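Local coordinates for protein nicotinate-nucleotide pyrophosphorylase (Francisella tularensis subsp. tularensis, PDB 3TQV) that probably catalyses the decarboxylating transfer of a phosphoribosyl group from 5-phospho-alpha-D-ribose 1-diphosphate to quinolinate, yielding nicotinate ribonucleotide for NAD(+) biosynthesis, at residues 13-19 with 61-65; 19-24 with 66-70; 54-58 with 118-122; 137-142 with 162-168; 232-236 with 259-264. All coordinates share one frame; numbering follows the deposited sequence.

Interaction 1 (13-19 with 61-65)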
# COMPACT_ATOMS: atom_id res chain seq x y z
N LYS B 13 -8.83 7.58 15.85
CA LYS B 13 -8.11 6.44 16.40
C LYS B 13 -8.58 5.19 15.68
O LYS B 13 -9.75 5.08 15.34
CB LYS B 13 -8.36 6.31 17.91
CG LYS B 13 -7.61 5.14 18.53
CD LYS B 13 -8.38 4.50 19.68
CE LYS B 13 -7.62 3.31 20.27
NZ LYS B 13 -6.24 3.69 20.69
N VAL B 14 -7.68 4.25 15.45
CA VAL B 14 -8.04 2.97 14.85
C VAL B 14 -8.44 2.01 15.94
O VAL B 14 -7.75 1.89 16.95
CB VAL B 14 -6.86 2.37 14.06
CG1 VAL B 14 -7.24 1.02 13.43
CG2 VAL B 14 -6.37 3.36 13.01
N PRO B 15 -9.56 1.30 15.75
CA PRO B 15 -10.02 0.45 16.86
C PRO B 15 -8.97 -0.61 17.19
O PRO B 15 -8.31 -1.14 16.29
CB PRO B 15 -11.31 -0.19 16.32
CG PRO B 15 -11.75 0.74 15.21
CD PRO B 15 -10.47 1.24 14.60
N ASN B 16 -8.83 -0.90 18.47
CA ASN B 16 -7.82 -1.83 18.94
C ASN B 16 -7.88 -3.19 18.27
O ASN B 16 -6.85 -3.72 17.86
CB ASN B 16 -7.91 -1.99 20.46
CG ASN B 16 -7.70 -0.69 21.20
OD1 ASN B 16 -7.02 0.22 20.71
ND2 ASN B 16 -8.27 -0.59 22.38
N ASP B 17 -9.08 -3.76 18.16
CA ASP B 17 -9.22 -5.08 17.56
C ASP B 17 -8.68 -5.13 16.13
O ASP B 17 -8.15 -6.15 15.70
CB ASP B 17 -10.66 -5.61 17.66
CG ASP B 17 -11.70 -4.67 17.05
OD1 ASP B 17 -11.33 -3.63 16.48
OD2 ASP B 17 -12.92 -4.99 17.14
N ILE B 18 -8.80 -4.02 15.40
CA ILE B 18 -8.25 -3.91 14.05
C ILE B 18 -6.72 -3.73 14.07
O ILE B 18 -6.01 -4.25 13.21
CB ILE B 18 -8.89 -2.74 13.28
CG1 ILE B 18 -10.38 -2.98 13.06
CG2 ILE B 18 -8.20 -2.52 11.94
CD1 ILE B 18 -10.67 -4.02 12.00
N VAL B 19 -6.20 -2.98 15.03
CA VAL B 19 -4.76 -2.86 15.16
C VAL B 19 -4.17 -4.22 15.51
O VAL B 19 -3.17 -4.65 14.92
CB VAL B 19 -4.37 -1.81 16.23
CG1 VAL B 19 -2.93 -2.00 16.67
CG2 VAL B 19 -4.60 -0.40 15.70
N GLN B 61 2.23 4.82 15.85
CA GLN B 61 2.43 4.52 17.27
C GLN B 61 1.69 3.26 17.75
O GLN B 61 2.32 2.31 18.21
CB GLN B 61 2.02 5.70 18.14
CG GLN B 61 3.16 6.70 18.38
CD GLN B 61 2.78 7.81 19.34
OE1 GLN B 61 3.41 7.99 20.38
NE2 GLN B 61 1.76 8.58 18.99
N ASP B 62 0.36 3.28 17.63
CA ASP B 62 -0.49 2.15 18.05
C ASP B 62 -0.06 0.79 17.53
O ASP B 62 -0.06 -0.19 18.27
CB ASP B 62 -1.95 2.38 17.65
CG ASP B 62 -2.58 3.50 18.40
OD1 ASP B 62 -2.07 3.84 19.48
OD2 ASP B 62 -3.59 4.05 17.90
N PHE B 63 0.26 0.72 16.24
CA PHE B 63 0.73 -0.54 15.66
C PHE B 63 2.07 -0.99 16.23
O PHE B 63 2.20 -2.09 16.75
CB PHE B 63 0.80 -0.45 14.12
CG PHE B 63 -0.54 -0.24 13.47
CD1 PHE B 63 -1.31 -1.32 13.08
CD2 PHE B 63 -1.06 1.04 13.29
CE1 PHE B 63 -2.55 -1.15 12.49
CE2 PHE B 63 -2.30 1.22 12.70
CZ PHE B 63 -3.04 0.11 12.30
N ALA B 64 3.07 -0.12 16.13
CA ALA B 64 4.38 -0.40 16.70
C ALA B 64 4.22 -0.91 18.13
O ALA B 64 4.73 -1.96 18.48
CB ALA B 64 5.22 0.83 16.69
N ASN B 65 3.48 -0.15 18.94
CA ASN B 65 3.15 -0.56 20.29
C ASN B 65 2.58 -1.98 20.33
O ASN B 65 2.92 -2.78 21.21
CB ASN B 65 2.15 0.41 20.92
CG ASN B 65 2.78 1.74 21.34
OD1 ASN B 65 4.00 1.89 21.38
ND2 ASN B 65 1.93 2.71 21.67
O HOH W 1 -5.47 1.85 18.08
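V19 meets F63 through a CH-pi contact: CG2 of V19 lies 4.0 Å from the centroid of the F63 ring and 20° off its normal, hence over the face, though displaced toward the rim. The other methyl of V19 faces the backbone, with CG1 3.8 Å from D62 O. V14 adds a looser apolar contact, its CG1 standing 4.4 Å from F63 CZ and approaching the same ring obliquely.

The charged contact is long. K13 reaches D62 in a salt bridge of 3.9 Å from NZ to OD2, the two side chains crossing at about a right angle. The lysine CG is anti to the backbone N (chi1 -179°), and bends further out bring its ammonium toward the acid. A water near V14 O also makes weak bonds to D62 OD2 at 2.9 Å and to K13 NZ at 3.3 Å. The water cannot donate to every acceptor around it at once, so its bonds to V14 O and D62 OD2 may not all hold together.

Together these contacts join the start of helix 16-31, with P15 at its N-cap position, to the first turn of helix 61-71. Around them, F63 stacks on F113 of helix 100-130 and touches A151 of helix 149-159, while A64 packs on W79 of strand 76-79.

Interaction 2 (19-24 with 66-70); sequences VTRLVR and EVINQ
Between segments 19-24 and 66-70 the nearest CA atoms are those of V23 and V67, 6.1 Å apart. The axes of the two helical segments come within 9.6 Å and cross at -67°, and the contact is concentrated around this crossing.

At its centre CG1 of V23 touches CG2 of V67 at 3.7 Å. The aliphatic part of E66 fills the adjacent position: its CB is 3.6 Å from CG1 of V19, and its CG is 3.8 Å from CG2 of V23. The E66 chain leaves anti to its own backbone N and then bends at chi2 (48°), which carries the carboxylate past the valines to the side of T20. There OE2 is 3.5 Å from T20 OG1, but the hydroxyl is already hydrogen-bonded to N16 O, one turn back in its helix.

Q70 extends across the interface, with its CD 3.7 Å from V23 CG1. Its terminal amide stacks over one face of the R24 guanidinium, the planes 16° apart, at the outer margin. R24 NH2 stays 5.3 Å from E66 OE2, too far for an ion pair, so any attraction between the charges is probably weak.

V67 also packs on T109 and I110 of helix 100-130. This helix-on-helix crossing belongs to the helical layer of the N-terminal alpha/beta domain of the quinolinate phosphoribosyltransferase family.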
# COMPACT_ATOMS: atom_id res chain seq x y z
N VAL B 19 -6.20 -2.98 15.03
CA VAL B 19 -4.76 -2.86 15.16
C VAL B 19 -4.17 -4.22 15.51
O VAL B 19 -3.17 -4.65 14.92
CB VAL B 19 -4.37 -1.81 16.23
CG1 VAL B 19 -2.93 -2.00 16.67
CG2 VAL B 19 -4.60 -0.40 15.70
N THR B 20 -4.81 -4.90 16.45
CA THR B 20 -4.35 -6.20 16.89
C THR B 20 -4.28 -7.20 15.74
O THR B 20 -3.24 -7.81 15.50
CB THR B 20 -5.25 -6.76 18.02
OG1 THR B 20 -5.11 -5.94 19.19
CG2 THR B 20 -4.86 -8.21 18.37
N ARG B 21 -5.39 -7.37 15.02
CA ARG B 21 -5.47 -8.39 13.98
C ARG B 21 -4.48 -8.15 12.85
O ARG B 21 -3.90 -9.09 12.30
CB ARG B 21 -6.88 -8.45 13.41
CG ARG B 21 -7.07 -9.53 12.39
CD ARG B 21 -7.88 -9.01 11.24
NE ARG B 21 -9.20 -8.58 11.68
CZ ARG B 21 -9.97 -7.73 11.00
NH1 ARG B 21 -9.54 -7.19 9.87
NH2 ARG B 21 -11.16 -7.39 11.48
N LEU B 22 -4.31 -6.89 12.49
CA LEU B 22 -3.37 -6.50 11.46
C LEU B 22 -1.92 -6.78 11.86
O LEU B 22 -1.09 -7.14 11.03
CB LEU B 22 -3.56 -5.02 11.13
CG LEU B 22 -4.43 -4.72 9.91
CD1 LEU B 22 -4.73 -3.23 9.82
CD2 LEU B 22 -3.75 -5.22 8.64
N VAL B 23 -1.61 -6.59 13.14
CA VAL B 23 -0.27 -6.85 13.63
C VAL B 23 -0.03 -8.35 13.65
O VAL B 23 0.91 -8.84 13.03
CB VAL B 23 -0.05 -6.22 15.03
CG1 VAL B 23 1.20 -6.78 15.70
CG2 VAL B 23 0.03 -4.70 14.91
N ARG B 24 -0.89 -9.06 14.35
CA ARG B 24 -0.90 -10.53 14.38
C ARG B 24 -0.59 -11.18 13.02
O ARG B 24 0.40 -11.90 12.88
CB ARG B 24 -2.26 -10.99 14.90
CG ARG B 24 -2.48 -12.48 14.91
CD ARG B 24 -2.23 -13.04 16.28
NE ARG B 24 -2.99 -12.32 17.31
CZ ARG B 24 -2.60 -12.19 18.57
NH1 ARG B 24 -1.45 -12.73 18.98
NH2 ARG B 24 -3.36 -11.52 19.44
N GLU B 66 1.71 -2.29 19.38
CA GLU B 66 1.01 -3.56 19.40
C GLU B 66 1.94 -4.69 18.99
O GLU B 66 1.84 -5.80 19.53
CB GLU B 66 -0.26 -3.50 18.55
CG GLU B 66 -1.10 -4.78 18.55
CD GLU B 66 -1.36 -5.33 19.95
OE1 GLU B 66 -1.20 -4.57 20.94
OE2 GLU B 66 -1.73 -6.52 20.05
N VAL B 67 2.86 -4.40 18.07
CA VAL B 67 3.92 -5.34 17.73
C VAL B 67 4.75 -5.69 18.96
O VAL B 67 4.90 -6.86 19.30
CB VAL B 67 4.86 -4.79 16.62
CG1 VAL B 67 5.97 -5.78 16.32
CG2 VAL B 67 4.08 -4.46 15.36
N ILE B 68 5.29 -4.68 19.63
CA ILE B 68 6.02 -4.91 20.89
C ILE B 68 5.22 -5.82 21.82
O ILE B 68 5.68 -6.89 22.24
CB ILE B 68 6.31 -3.60 21.65
CG1 ILE B 68 7.39 -2.80 20.93
CG2 ILE B 68 6.76 -3.87 23.07
CD1 ILE B 68 8.25 -3.67 20.04
N ASN B 69 4.00 -5.37 22.12
CA ASN B 69 3.09 -6.05 23.02
C ASN B 69 2.89 -7.52 22.71
O ASN B 69 2.86 -8.37 23.62
CB ASN B 69 1.73 -5.35 22.98
CG ASN B 69 0.78 -5.86 24.03
OD1 ASN B 69 -0.35 -6.26 23.73
ND2 ASN B 69 1.25 -5.87 25.27
N GLN B 70 2.76 -7.83 21.42
CA GLN B 70 2.53 -9.20 20.98
C GLN B 70 3.80 -10.06 20.99
O GLN B 70 3.72 -11.27 21.19
CB GLN B 70 1.86 -9.23 19.61
CG GLN B 70 0.36 -8.95 19.65
CD GLN B 70 -0.29 -8.96 18.26
OE1 GLN B 70 -1.20 -8.17 17.97
NE2 GLN B 70 0.19 -9.85 17.40

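Interaction 3 (54-58 with 118-122); sequences EEMIL and SGTAT
I57 donates its backbone N-H to T122 in the hydrogen bond that joins the segments: N to OG1 is 2.9 Å, and the angle of 165° at the hydrogen makes it nearly straight. T122 OG1 in turn donates to S118 O, 2.6 Å away, so the hydroxyl accepts from the strand and donates within the helix. The threonine hydroxyl sits beside its backbone N (chi1 -54°), which turns it back along the helix toward that carbonyl. S118 O is therefore gripped twice, by T122 OG1 and by T122 N, from opposite faces of its plane. The S118 hydroxyl is engaged outside the segments, with C59 N.

A CA-H...O contact supplements these bonds, S118 CA lying 3.3 Å from I57 O. The same carbonyl oxygen is near the A121 methyl.

Two further contacts are apolar or nearly so. I57 CG2 rests on A121 CB at 3.7 Å. M56, a selenomethionine, bends along its chain until its CE reaches S118 CB at 3.6 Å.

The T122 hydroxyl bonds to the carbonyl four residues back, as helical threonines commonly do, while also accepting the strand N-H. This seats the short strand 56-57, paired antiparallel with strand 86-87, on helix 100-130, which runs from the N-terminal family region into the C-terminal one.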
# COMPACT_ATOMS: atom_id res chain seq x y z
N GLU B 54 14.18 11.56 6.71
CA GLU B 54 13.51 12.63 5.98
C GLU B 54 12.37 13.20 6.79
O GLU B 54 11.86 12.55 7.67
CB GLU B 54 13.01 12.12 4.63
CG GLU B 54 12.31 10.78 4.72
CD GLU B 54 11.64 10.36 3.42
OE1 GLU B 54 11.88 9.20 2.99
OE2 GLU B 54 10.87 11.18 2.85
N GLU B 55 12.00 14.44 6.49
CA GLU B 55 10.90 15.08 7.22
C GLU B 55 9.63 14.30 6.97
O GLU B 55 9.42 13.75 5.88
CB GLU B 55 10.73 16.53 6.76
CG GLU B 55 9.78 17.38 7.58
CD GLU B 55 9.77 18.82 7.10
OE1 GLU B 55 8.74 19.28 6.56
OE2 GLU B 55 10.82 19.49 7.25
N MSE B 56 8.76 14.23 7.98
CA MSE B 56 7.62 13.34 7.89
C MSE B 56 6.57 13.64 8.93
O MSE B 56 6.86 14.23 9.96
CB MSE B 56 8.10 11.90 8.07
CG MSE B 56 8.78 11.66 9.40
SE MSE B 56 7.77 10.45 10.55
CE MSE B 56 8.26 8.74 9.77
N ILE B 57 5.33 13.24 8.62
CA ILE B 57 4.24 13.23 9.60
C ILE B 57 4.10 11.83 10.15
O ILE B 57 3.71 10.91 9.43
CB ILE B 57 2.90 13.66 8.98
CG1 ILE B 57 3.01 15.05 8.33
CG2 ILE B 57 1.81 13.67 10.04
CD1 ILE B 57 3.34 16.18 9.33
N LEU B 58 4.44 11.67 11.42
CA LEU B 58 4.37 10.38 12.08
C LEU B 58 2.95 9.84 12.19
O LEU B 58 2.00 10.56 12.50
CB LEU B 58 4.98 10.47 13.48
CG LEU B 58 4.83 9.27 14.44
CD1 LEU B 58 5.30 7.96 13.79
CD2 LEU B 58 5.58 9.53 15.75
N SER B 118 2.92 6.66 7.96
CA SER B 118 3.53 7.97 7.99
C SER B 118 3.63 8.44 6.55
O SER B 118 3.56 9.63 6.26
CB SER B 118 4.92 7.93 8.62
OG SER B 118 4.86 7.44 9.94
N GLY B 119 3.80 7.48 5.65
CA GLY B 119 3.82 7.79 4.24
C GLY B 119 2.51 8.46 3.87
O GLY B 119 2.48 9.61 3.41
N THR B 120 1.42 7.73 4.10
CA THR B 120 0.10 8.26 3.85
C THR B 120 -0.13 9.61 4.52
O THR B 120 -0.66 10.52 3.88
CB THR B 120 -1.00 7.28 4.26
OG1 THR B 120 -0.99 6.18 3.35
CG2 THR B 120 -2.38 7.95 4.21
N ALA B 121 0.26 9.75 5.78
CA ALA B 121 0.03 11.03 6.48
C ALA B 121 0.81 12.15 5.83
O ALA B 121 0.29 13.24 5.61
CB ALA B 121 0.38 10.92 7.96
N THR B 122 2.06 11.87 5.49
CA THR B 122 2.95 12.85 4.86
C THR B 122 2.47 13.32 3.46
O THR B 122 2.61 14.49 3.11
CB THR B 122 4.39 12.29 4.79
OG1 THR B 122 4.80 11.89 6.11
CG2 THR B 122 5.38 13.31 4.21

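Interaction 4 (137-142 with 162-168); sequences KLLDTR and FNHRIGL. With PO4 (phosphate ion), chain F.
R142 and R165 converge on a bound phosphate ion, probably taken from the crystallisation liquor. R165 NE donates to O3 of the ion at 2.7 Å in an almost straight bond (178°), and its NH2 reaches O4 at 3.0 Å. R142 adds a bond from NH1 to the same O4 at 2.9 Å, in the plane of its guanidinium, and its backbone N grips O2. The two guanidinium planes stand 74° apart, and both groups share O4. R165 starts with CG between its backbone N and carbonyl carbon (chi1 55°), then runs extended, which carries NE out to O3.

Both arginines are predicted substrate-binding residues, and the ion is consistent with an anion pocket for substrate. The pocket lies just past the C-terminal end of strand 137-139, an edge strand of the six-stranded parallel sheet of the barrel-like C-terminal domain; this is the end of the strands where alpha/beta barrels carry their active-site loops.

In the next shell, L168 CD2 lies 3.4 Å above the R142 guanidinium, over one face, while R142 NH2 forms a salt bridge with D30 of the second subunit. That pair brings the dimer partner to the pocket's margin. D140 OD1 takes a weak bond from H164 N at 2.8 Å and pairs with K153.

Further out, L139 and F162 form a single parallel bridge: F162 N donates to L138 O at 2.9 Å, and D140 N more weakly to F162 O. At the far end K137 CD approaches the F162 ring obliquely, 3.6 Å from CE2.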
# COMPACT_ATOMS: atom_id res chain seq x y z
N LYS B 137 -11.07 22.38 1.92
CA LYS B 137 -10.56 21.25 2.71
C LYS B 137 -10.34 19.99 1.85
O LYS B 137 -10.93 19.84 0.78
CB LYS B 137 -11.50 20.91 3.87
CG LYS B 137 -11.90 22.09 4.73
CD LYS B 137 -10.92 22.35 5.86
CE LYS B 137 -11.39 23.50 6.77
NZ LYS B 137 -12.77 23.31 7.33
N LEU B 138 -9.49 19.09 2.35
CA LEU B 138 -9.14 17.83 1.69
C LEU B 138 -10.01 16.65 2.14
O LEU B 138 -10.13 16.37 3.34
CB LEU B 138 -7.68 17.48 2.01
CG LEU B 138 -6.77 16.97 0.90
CD1 LEU B 138 -6.70 18.03 -0.17
CD2 LEU B 138 -5.37 16.66 1.42
N LEU B 139 -10.63 15.96 1.19
CA LEU B 139 -11.36 14.75 1.53
C LEU B 139 -10.69 13.53 0.93
O LEU B 139 -10.13 13.59 -0.16
CB LEU B 139 -12.81 14.85 1.06
CG LEU B 139 -13.67 15.86 1.81
CD1 LEU B 139 -15.05 15.92 1.20
CD2 LEU B 139 -13.76 15.50 3.29
N ASP B 140 -10.72 12.42 1.66
CA ASP B 140 -10.23 11.16 1.12
C ASP B 140 -11.36 10.40 0.41
O ASP B 140 -12.40 10.98 0.10
CB ASP B 140 -9.57 10.31 2.21
CG ASP B 140 -10.49 10.06 3.40
OD1 ASP B 140 -11.73 10.13 3.28
OD2 ASP B 140 -9.93 9.78 4.47
N THR B 141 -11.15 9.10 0.16
CA THR B 141 -12.04 8.30 -0.69
C THR B 141 -12.01 6.88 -0.21
O THR B 141 -11.45 6.60 0.85
CB THR B 141 -11.55 8.26 -2.14
OG1 THR B 141 -10.48 7.31 -2.23
CG2 THR B 141 -11.05 9.64 -2.59
N ARG B 142 -12.57 5.98 -1.01
CA ARG B 142 -12.48 4.55 -0.70
C ARG B 142 -11.30 3.87 -1.44
O ARG B 142 -11.11 2.65 -1.33
CB ARG B 142 -13.81 3.83 -0.97
CG ARG B 142 -14.92 4.18 0.06
CD ARG B 142 -16.35 3.85 -0.41
NE ARG B 142 -16.52 2.46 -0.82
CZ ARG B 142 -16.80 2.06 -2.07
NH1 ARG B 142 -16.93 2.95 -3.04
NH2 ARG B 142 -16.95 0.77 -2.36
N PHE B 162 -9.49 15.47 6.07
CA PHE B 162 -10.71 15.01 6.72
C PHE B 162 -11.36 13.85 5.93
O PHE B 162 -11.16 13.70 4.70
CB PHE B 162 -11.71 16.16 6.92
CG PHE B 162 -11.17 17.33 7.69
CD1 PHE B 162 -11.30 17.39 9.08
CD2 PHE B 162 -10.53 18.38 7.04
CE1 PHE B 162 -10.79 18.48 9.80
CE2 PHE B 162 -10.02 19.45 7.75
CZ PHE B 162 -10.16 19.51 9.13
N ASN B 163 -12.14 13.04 6.65
CA ASN B 163 -12.69 11.81 6.12
C ASN B 163 -14.00 11.97 5.37
O ASN B 163 -15.03 12.31 5.94
CB ASN B 163 -12.87 10.80 7.26
CG ASN B 163 -11.56 10.45 7.96
OD1 ASN B 163 -10.52 10.34 7.32
ND2 ASN B 163 -11.62 10.27 9.27
N HIS B 164 -13.96 11.70 4.07
CA HIS B 164 -15.16 11.39 3.29
C HIS B 164 -15.73 10.12 3.91
O HIS B 164 -15.14 9.58 4.84
CB HIS B 164 -14.77 11.16 1.84
CG HIS B 164 -15.93 10.98 0.92
ND1 HIS B 164 -16.74 12.02 0.53
CD2 HIS B 164 -16.38 9.89 0.27
CE1 HIS B 164 -17.66 11.57 -0.30
NE2 HIS B 164 -17.46 10.28 -0.48
N ARG B 165 -16.85 9.63 3.41
CA ARG B 165 -17.51 8.51 4.09
C ARG B 165 -16.55 7.34 4.31
O ARG B 165 -15.67 7.08 3.49
CB ARG B 165 -18.74 8.06 3.31
CG ARG B 165 -18.45 7.72 1.87
CD ARG B 165 -19.64 7.08 1.18
NE ARG B 165 -19.26 6.49 -0.10
CZ ARG B 165 -20.06 5.76 -0.88
NH1 ARG B 165 -21.31 5.50 -0.51
NH2 ARG B 165 -19.58 5.29 -2.03
N ILE B 166 -16.70 6.62 5.42
CA ILE B 166 -15.88 5.44 5.64
C ILE B 166 -16.13 4.33 4.61
O ILE B 166 -15.19 3.66 4.18
CB ILE B 166 -16.04 4.85 7.06
CG1 ILE B 166 -15.84 5.93 8.11
CG2 ILE B 166 -15.09 3.65 7.26
CD1 ILE B 166 -14.62 6.81 7.86
N GLY B 167 -17.39 4.12 4.23
CA GLY B 167 -17.72 3.00 3.36
C GLY B 167 -19.02 3.04 2.60
O GLY B 167 -19.45 4.11 2.13
N LEU B 168 -19.66 1.88 2.44
CA LEU B 168 -20.93 1.82 1.71
C LEU B 168 -22.14 1.94 2.65
O LEU B 168 -23.28 2.01 2.20
CB LEU B 168 -21.01 0.55 0.86
CG LEU B 168 -19.96 0.37 -0.25
CD1 LEU B 168 -19.85 -1.09 -0.71
CD2 LEU B 168 -20.19 1.30 -1.45
P PO4 F . -16.18 6.91 -2.38
O1 PO4 F . -16.39 8.21 -3.08
O2 PO4 F . -14.71 6.59 -2.30
O3 PO4 F . -16.76 6.98 -1.00
O4 PO4 F . -16.89 5.82 -3.13

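Interaction 5 (232-236 with 259-264)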
# COMPACT_ATOMS: atom_id res chain seq x y z
N ILE B 232 -16.40 24.80 -12.49
CA ILE B 232 -16.28 24.81 -11.04
C ILE B 232 -16.70 26.20 -10.56
O ILE B 232 -17.45 26.33 -9.58
CB ILE B 232 -14.86 24.47 -10.56
CG1 ILE B 232 -14.45 23.07 -11.01
CG2 ILE B 232 -14.79 24.54 -9.05
CD1 ILE B 232 -13.01 22.73 -10.77
N ASP B 233 -16.24 27.24 -11.26
CA ASP B 233 -16.62 28.59 -10.88
C ASP B 233 -18.13 28.76 -10.90
O ASP B 233 -18.71 29.20 -9.91
CB ASP B 233 -15.95 29.62 -11.79
CG ASP B 233 -14.47 29.76 -11.51
OD1 ASP B 233 -14.10 29.70 -10.30
OD2 ASP B 233 -13.70 29.91 -12.48
N ILE B 234 -18.76 28.40 -12.01
CA ILE B 234 -20.21 28.44 -12.10
C ILE B 234 -20.86 27.75 -10.91
O ILE B 234 -21.77 28.29 -10.29
CB ILE B 234 -20.72 27.67 -13.32
CG1 ILE B 234 -19.98 28.12 -14.60
CG2 ILE B 234 -22.23 27.82 -13.43
CD1 ILE B 234 -20.32 29.51 -15.08
N ALA B 235 -20.39 26.53 -10.63
CA ALA B 235 -20.96 25.66 -9.61
C ALA B 235 -20.96 26.33 -8.25
O ALA B 235 -21.99 26.39 -7.58
CB ALA B 235 -20.19 24.32 -9.54
N VAL B 236 -19.79 26.83 -7.87
CA VAL B 236 -19.64 27.56 -6.62
C VAL B 236 -20.69 28.66 -6.46
O VAL B 236 -21.32 28.76 -5.41
CB VAL B 236 -18.24 28.18 -6.48
CG1 VAL B 236 -18.20 29.13 -5.28
CG2 VAL B 236 -17.17 27.08 -6.39
N ILE B 259 -7.56 24.38 -8.59
CA ILE B 259 -8.92 24.07 -8.15
C ILE B 259 -9.26 24.76 -6.84
O ILE B 259 -10.37 25.25 -6.65
CB ILE B 259 -9.10 22.56 -7.98
CG1 ILE B 259 -9.04 21.89 -9.36
CG2 ILE B 259 -10.41 22.26 -7.27
CD1 ILE B 259 -8.40 20.53 -9.35
N ALA B 260 -8.30 24.78 -5.92
CA ALA B 260 -8.54 25.40 -4.62
C ALA B 260 -8.76 26.91 -4.75
O ALA B 260 -9.42 27.53 -3.91
CB ALA B 260 -7.39 25.10 -3.68
N LYS B 261 -8.21 27.51 -5.80
CA LYS B 261 -8.37 28.95 -6.04
C LYS B 261 -9.82 29.32 -6.36
O LYS B 261 -10.18 30.50 -6.40
CB LYS B 261 -7.43 29.42 -7.17
CG LYS B 261 -5.97 29.45 -6.78
CD LYS B 261 -5.05 29.86 -7.94
CE LYS B 261 -3.60 30.03 -7.46
NZ LYS B 261 -2.66 30.36 -8.55
N THR B 262 -10.65 28.31 -6.59
CA THR B 262 -12.04 28.51 -7.00
C THR B 262 -12.89 28.69 -5.76
O THR B 262 -13.95 29.32 -5.82
CB THR B 262 -12.59 27.29 -7.77
OG1 THR B 262 -12.81 26.22 -6.86
CG2 THR B 262 -11.62 26.85 -8.84
N GLY B 263 -12.43 28.12 -4.65
CA GLY B 263 -13.11 28.25 -3.38
C GLY B 263 -14.17 27.21 -3.11
O GLY B 263 -15.03 27.39 -2.23
N VAL B 264 -14.16 26.11 -3.86
CA VAL B 264 -15.04 25.02 -3.50
C VAL B 264 -14.64 24.56 -2.11
O VAL B 264 -13.45 24.60 -1.77
CB VAL B 264 -14.90 23.82 -4.41
CG1 VAL B 264 -15.74 24.02 -5.68
CG2 VAL B 264 -13.40 23.55 -4.69
O HOH W 2 -14.78 30.85 -7.64
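D233 brings the flat group of this contact, a carboxylate whose OD1 lies 3.8 Å from T262 CB. A water bonds to that same oxygen at 3.0 Å and also donates to T262 O, so one water links the acid to the backbone of the other segment. The acid stands at the exposed margin, beside the apolar heart of the contact.

The setting is the outer layer of an alpha/beta barrel-like domain: helix 229-239 packs against helix 256-260 and the turn leading to strand 266-268. Both lie against the parallel sheet, A235 touching L245 and V264 touching L245 and V247 of strand 244-248.

V264 CG1 sits between two residues one helical turn apart. It lies 3.5 Å from I232 CG2 and 3.5 Å from V236 CG2, crossing both side chains at about a right angle. I232 sends its two branches to different places. CG2, anti to its backbone N, faces T262 and V264, while the CG1 branch extends to set CD1 4.3 Å from I259 CG1.

From A260 to G263 the chain makes a type I beta turn, and G263 has positive phi (88°). The T262 hydroxyl is bonded on two sides. It donates to I259 O, which also accepts from T262 N. The T262 oxygen is used a second time in an ST turn: V264 N donates to T262 OG1 across 3.3 Å, with an angle of 159° at the hydrogen.

In the fold
From the N terminus, interaction 1 closes the first long loop by bringing residues 13-19 to 61-65, and interaction 2 carries the same helix pair onward; the two share V19, and their centres are about 7 Å apart. Their segments alternate along the chain, so they cross. Interaction 3 crosses both: it opens at 54-58, just before helix 61-71, and closes at 118-122 on helix 100-130, tying the N-terminal domain to the helix that leads into the barrel. Interactions 4 and 5 follow in series within the C-terminal domain, closing shorter loops at its sheet and outer helices. Their centres lie about 19 Å apart, whereas the centres of interactions 2 and 5 are about 44 Å apart.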